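Local coordinates for protein GH62 arabinofuranosidase (Podospora anserina, PDB 4N4B) that probably hydrolyses terminal non-reducing alpha-L-arabinofuranoside residues from arabinose-substituted xylan as a secreted glycoside hydrolase, at residues V107-Y117 against S128-W139. Sequence-based numbering, arbitrary orientation.
Sequences VFWFAPHKLWY and STNPDINNPKGW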
loop_
_atom_site.group_PDB
_atom_site.type_symbol
_atom_site.label_atom_id
_atom_site.label_comp_id
_atom_site.label_asym_id
_atom_site.label_seq_id
_atom_site.Cartn_x
_atom_site.Cartn_y
_atom_site.Cartn_z
ATOM N N VAL A 107 -6.010 -2.204 4.805
ATOM C CA VAL A 107 -6.977 -2.929 5.636
ATOM C C VAL A 107 -6.353 -4.018 6.458
ATOM O O VAL A 107 -5.533 -4.759 5.972
ATOM C CB VAL A 107 -8.142 -3.477 4.772
ATOM C CG1 VAL A 107 -7.752 -4.611 3.876
ATOM C CG2 VAL A 107 -9.357 -3.863 5.641
ATOM N N PHE A 108 -6.822 -4.159 7.694
ATOM C CA PHE A 108 -6.424 -5.276 8.578
ATOM C C PHE A 108 -7.449 -5.422 9.668
ATOM O O PHE A 108 -8.158 -4.501 10.041
ATOM C CB PHE A 108 -4.991 -5.050 9.155
ATOM C CG PHE A 108 -4.844 -3.797 9.924
ATOM C CD1 PHE A 108 -5.042 -3.690 11.276
ATOM C CD2 PHE A 108 -4.417 -2.634 9.257
ATOM C CE1 PHE A 108 -4.899 -2.500 11.959
ATOM C CE2 PHE A 108 -4.318 -1.423 9.917
ATOM C CZ PHE A 108 -4.573 -1.368 11.266
ATOM N N TRP A 109 -7.469 -6.648 10.217
ATOM C CA TRP A 109 -8.286 -6.930 11.442
ATOM C C TRP A 109 -7.491 -6.546 12.659
ATOM O O TRP A 109 -6.357 -6.979 12.806
ATOM C CB TRP A 109 -8.573 -8.441 11.447
ATOM C CG TRP A 109 -9.358 -8.956 12.638
ATOM C CD1 TRP A 109 -8.814 -9.788 13.587
ATOM C CD2 TRP A 109 -10.698 -8.731 12.939
ATOM N NE1 TRP A 109 -9.807 -10.114 14.438
ATOM C CE2 TRP A 109 -10.971 -9.518 14.127
ATOM C CE3 TRP A 109 -11.721 -8.061 12.341
ATOM C CZ2 TRP A 109 -12.257 -9.635 14.621
ATOM C CZ3 TRP A 109 -13.011 -8.117 12.878
ATOM C CH2 TRP A 109 -13.234 -8.877 14.069
ATOM N N PHE A 110 -8.074 -5.741 13.534
ATOM C CA PHE A 110 -7.350 -5.374 14.787
ATOM C C PHE A 110 -7.981 -6.227 15.897
ATOM O O PHE A 110 -9.097 -5.951 16.397
ATOM C CB PHE A 110 -7.464 -3.912 15.056
ATOM C CG PHE A 110 -6.624 -3.482 16.230
ATOM C CD1 PHE A 110 -5.271 -3.513 16.172
ATOM C CD2 PHE A 110 -7.226 -3.015 17.418
ATOM C CE1 PHE A 110 -4.481 -3.152 17.249
ATOM C CE2 PHE A 110 -6.465 -2.668 18.477
ATOM C CZ PHE A 110 -5.108 -2.772 18.442
ATOM N N ALA A 111 -7.251 -7.285 16.179
ATOM C CA ALA A 111 -7.817 -8.342 17.060
ATOM C C ALA A 111 -8.197 -7.831 18.464
ATOM O O ALA A 111 -9.315 -8.191 18.870
ATOM C CB ALA A 111 -6.844 -9.509 17.077
ATOM N N PRO A 112 -7.505 -6.896 19.045
ATOM C CA PRO A 112 -7.966 -6.404 20.392
ATOM C C PRO A 112 -9.311 -5.794 20.406
ATOM O O PRO A 112 -9.941 -5.675 21.430
ATOM C CB PRO A 112 -6.810 -5.451 20.822
ATOM C CG PRO A 112 -5.604 -6.001 20.104
ATOM C CD PRO A 112 -6.158 -6.439 18.765
ATOM N N HIS A 113 -9.794 -5.203 19.297
ATOM C CA HIS A 113 -11.030 -4.543 19.249
ATOM C C HIS A 113 -12.146 -5.331 18.502
ATOM O O HIS A 113 -13.295 -4.876 18.472
ATOM C CB HIS A 113 -10.895 -3.196 18.533
ATOM C CG HIS A 113 -10.104 -2.193 19.295
ATOM N ND1 HIS A 113 -9.690 -1.000 18.773
ATOM C CD2 HIS A 113 -9.634 -2.227 20.588
ATOM C CE1 HIS A 113 -9.068 -0.290 19.709
ATOM N NE2 HIS A 113 -9.083 -1.006 20.842
ATOM N N LYS A 114 -11.760 -6.419 17.886
ATOM C CA LYS A 114 -12.603 -7.174 17.023
ATOM C C LYS A 114 -13.362 -6.294 16.014
ATOM O O LYS A 114 -14.520 -6.241 15.771
ATOM C CB LYS A 114 -13.651 -7.983 17.831
ATOM C CG LYS A 114 -12.934 -9.069 18.612
ATOM C CD LYS A 114 -14.067 -9.756 19.384
ATOM C CE LYS A 114 -13.628 -10.433 20.683
ATOM N NZ LYS A 114 -12.570 -11.448 20.456
ATOM N N LEU A 115 -12.520 -5.463 15.345
ATOM C CA LEU A 115 -12.946 -4.527 14.286
ATOM C C LEU A 115 -11.874 -4.552 13.216
ATOM O O LEU A 115 -10.676 -4.687 13.433
ATOM C CB LEU A 115 -13.023 -3.106 14.777
ATOM C CG LEU A 115 -14.140 -2.715 15.744
ATOM C CD1 LEU A 115 -13.909 -1.313 16.291
ATOM C CD2 LEU A 115 -15.522 -2.890 15.147
ATOM N N TRP A 116 -12.408 -4.445 11.961
ATOM C CA TRP A 116 -11.488 -4.125 10.871
ATOM C C TRP A 116 -11.204 -2.618 10.931
ATOM O O TRP A 116 -12.085 -1.810 11.164
ATOM C CB TRP A 116 -12.204 -4.408 9.544
ATOM C CG TRP A 116 -12.598 -5.859 9.330
ATOM C CD1 TRP A 116 -13.779 -6.410 9.643
ATOM C CD2 TRP A 116 -11.753 -6.892 8.813
ATOM N NE1 TRP A 116 -13.734 -7.758 9.332
ATOM C CE2 TRP A 116 -12.516 -8.112 8.833
ATOM C CE3 TRP A 116 -10.445 -6.948 8.350
ATOM C CZ2 TRP A 116 -11.962 -9.329 8.383
ATOM C CZ3 TRP A 116 -9.950 -8.126 7.949
ATOM C CH2 TRP A 116 -10.695 -9.314 7.996
ATOM N N TYR A 117 -9.973 -2.328 10.600
ATOM C CA TYR A 117 -9.446 -0.958 10.400
ATOM C C TYR A 117 -9.136 -0.740 8.944
ATOM O O TYR A 117 -8.535 -1.614 8.324
ATOM C CB TYR A 117 -8.205 -0.678 11.279
ATOM C CG TYR A 117 -8.563 -0.326 12.737
ATOM C CD1 TYR A 117 -9.124 -1.275 13.592
ATOM C CD2 TYR A 117 -8.368 0.960 13.235
ATOM C CE1 TYR A 117 -9.487 -0.927 14.876
ATOM C CE2 TYR A 117 -8.754 1.320 14.546
ATOM C CZ TYR A 117 -9.300 0.354 15.337
ATOM O OH TYR A 117 -9.652 0.688 16.663
ATOM N N SER A 128 -10.750 4.488 9.621
ATOM C CA SER A 128 -12.149 4.104 9.801
ATOM C C SER A 128 -12.165 2.696 10.353
ATOM O O SER A 128 -11.241 1.928 10.172
ATOM C CB SER A 128 -12.883 4.208 8.509
ATOM O OG SER A 128 -13.059 5.539 8.101
ATOM N N THR A 129 -13.293 2.336 10.975
ATOM C CA THR A 129 -13.528 0.976 11.459
ATOM C C THR A 129 -14.835 0.395 10.947
ATOM O O THR A 129 -15.689 1.119 10.490
ATOM C CB THR A 129 -13.482 0.845 12.971
ATOM O OG1 THR A 129 -14.508 1.604 13.511
ATOM C CG2 THR A 129 -12.111 1.264 13.580
ATOM N N ASN A 130 -14.875 -0.934 11.009
ATOM C CA ASN A 130 -16.093 -1.643 10.539
ATOM C C ASN A 130 -16.083 -3.038 11.168
ATOM O O ASN A 130 -15.074 -3.712 11.069
ATOM C CB ASN A 130 -16.076 -1.688 9.014
ATOM C CG ASN A 130 -17.352 -2.154 8.387
ATOM O OD1 ASN A 130 -18.211 -2.808 9.014
ATOM N ND2 ASN A 130 -17.516 -1.874 7.135
ATOM N N PRO A 131 -17.194 -3.506 11.793
ATOM C CA PRO A 131 -17.151 -4.872 12.273
ATOM C C PRO A 131 -17.237 -5.907 11.167
ATOM O O PRO A 131 -16.892 -7.100 11.468
ATOM C CB PRO A 131 -18.445 -4.927 13.114
ATOM C CG PRO A 131 -19.307 -3.853 12.658
ATOM C CD PRO A 131 -18.393 -2.756 12.128
ATOM N N ASP A 132 -17.657 -5.548 9.936
ATOM C CA ASP A 132 -17.815 -6.568 8.881
ATOM C C ASP A 132 -17.258 -6.001 7.547
ATOM O O ASP A 132 -17.834 -5.105 6.950
ATOM C CB ASP A 132 -19.311 -6.821 8.707
ATOM C CG ASP A 132 -19.647 -7.926 7.618
ATOM O OD1 ASP A 132 -18.700 -8.489 7.095
ATOM O OD2 ASP A 132 -20.867 -8.230 7.505
ATOM N N ILE A 133 -16.158 -6.622 7.145
ATOM C CA ILE A 133 -15.477 -6.176 5.890
ATOM C C ILE A 133 -16.403 -6.299 4.695
ATOM O O ILE A 133 -16.195 -5.590 3.676
ATOM C CB ILE A 133 -14.213 -6.974 5.734
ATOM C CG1 ILE A 133 -13.291 -6.272 4.681
ATOM C CG2 ILE A 133 -14.444 -8.435 5.341
ATOM C CD1 ILE A 133 -11.946 -6.909 4.619
ATOM N N ASN A 134 -17.417 -7.179 4.741
ATOM C CA ASN A 134 -18.287 -7.313 3.579
ATOM C C ASN A 134 -19.285 -6.191 3.404
ATOM O O ASN A 134 -19.980 -6.110 2.371
ATOM C CB ASN A 134 -19.120 -8.615 3.739
ATOM C CG ASN A 134 -18.277 -9.813 3.792
ATOM O OD1 ASN A 134 -18.072 -10.436 4.877
ATOM N ND2 ASN A 134 -17.696 -10.155 2.750
ATOM N N ASN A 135 -19.389 -5.238 4.365
ATOM C CA ASN A 135 -20.317 -4.179 4.308
ATOM C C ASN A 135 -19.558 -2.844 3.929
ATOM O O ASN A 135 -19.119 -2.092 4.866
ATOM C CB ASN A 135 -21.028 -3.976 5.650
ATOM C CG ASN A 135 -21.990 -2.806 5.626
ATOM O OD1 ASN A 135 -22.384 -2.321 4.545
ATOM N ND2 ASN A 135 -22.336 -2.307 6.817
ATOM N N PRO A 136 -19.529 -2.473 2.689
ATOM C CA PRO A 136 -18.806 -1.220 2.323
ATOM C C PRO A 136 -19.554 -0.043 2.810
ATOM O O PRO A 136 -18.962 1.076 2.795
ATOM C CB PRO A 136 -18.750 -1.255 0.815
ATOM C CG PRO A 136 -19.868 -2.194 0.438
ATOM C CD PRO A 136 -20.011 -3.196 1.503
ATOM N N LYS A 137 -20.809 -0.048 3.233
ATOM C CA LYS A 137 -21.491 1.049 3.810
ATOM C C LYS A 137 -21.223 1.255 5.290
ATOM O O LYS A 137 -21.711 2.259 5.822
ATOM C CB LYS A 137 -22.999 0.951 3.557
ATOM C CG LYS A 137 -23.335 0.959 2.050
ATOM C CD LYS A 137 -24.818 1.036 1.783
ATOM C CE LYS A 137 -25.207 2.452 1.593
ATOM N NZ LYS A 137 -26.697 2.516 1.461
ATOM N N GLY A 138 -20.496 0.378 5.905
ATOM C CA GLY A 138 -20.275 0.393 7.338
ATOM C C GLY A 138 -19.087 1.148 7.845
ATOM O O GLY A 138 -18.926 1.332 9.037
ATOM N N TRP A 139 -18.242 1.681 6.972
ATOM C CA TRP A 139 -16.990 2.302 7.425
ATOM C C TRP A 139 -17.306 3.678 8.058
ATOM O O TRP A 139 -17.981 4.524 7.465
ATOM C CB TRP A 139 -16.091 2.434 6.199
ATOM C CG TRP A 139 -15.592 1.151 5.694
ATOM C CD1 TRP A 139 -16.100 0.386 4.661
ATOM C CD2 TRP A 139 -14.604 0.313 6.339
ATOM N NE1 TRP A 139 -15.437 -0.797 4.599
ATOM C CE2 TRP A 139 -14.530 -0.910 5.623
ATOM C CE3 TRP A 139 -13.792 0.484 7.466
ATOM C CZ2 TRP A 139 -13.652 -1.901 6.018
ATOM C CZ3 TRP A 139 -12.928 -0.491 7.807
ATOM C CH2 TRP A 139 -12.871 -1.686 7.112
HETATM O O HOH W 1 -16.631 -7.849 14.169
HETATM O O HOH W 2 -15.959 -9.572 8.525
#
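Trp116 and Asn130 form the last hydrogen-bonded pair of an antiparallel beta hairpin, strands 115-121 and 125-130, within one four-stranded propeller blade. Trp116 N donates to Asn130 O and Asn130 N to Trp116 O, both at 2.9 Å. Beyond this pair the chain turns so that Ile133 covers one face of the Trp116 indole: Ile133 CB stands 3.7 Å from the centroid of the five-membered ring, 11° off its normal, a CH-pi contact. Trp109 CE3 covers the opposite face. A water accepts from both Trp116 NE1 (3.0 Å) and Ile133 N. Replacing Trp116 by alanine is likely to leave a gap between Ile133 and Trp109 and deprive this water of its indole donor. On the other side of the sheet, Thr129 CG2, placed anti to the carbonyl carbon and beside the backbone N, is carried over the face of the Tyr117 ring, 3.5 Å from its centroid. The loop is braced by an Asx turn, Asp132 N to Asn130 OD1 (2.9 Å), while Asn130 ND2 reaches Asn135 O. Successive antiparallel strands with neighbouring blades packed alongside, here through Ile53 and Ile55 on Trp116, typify the five-bladed beta-propeller of GH62 enzymes.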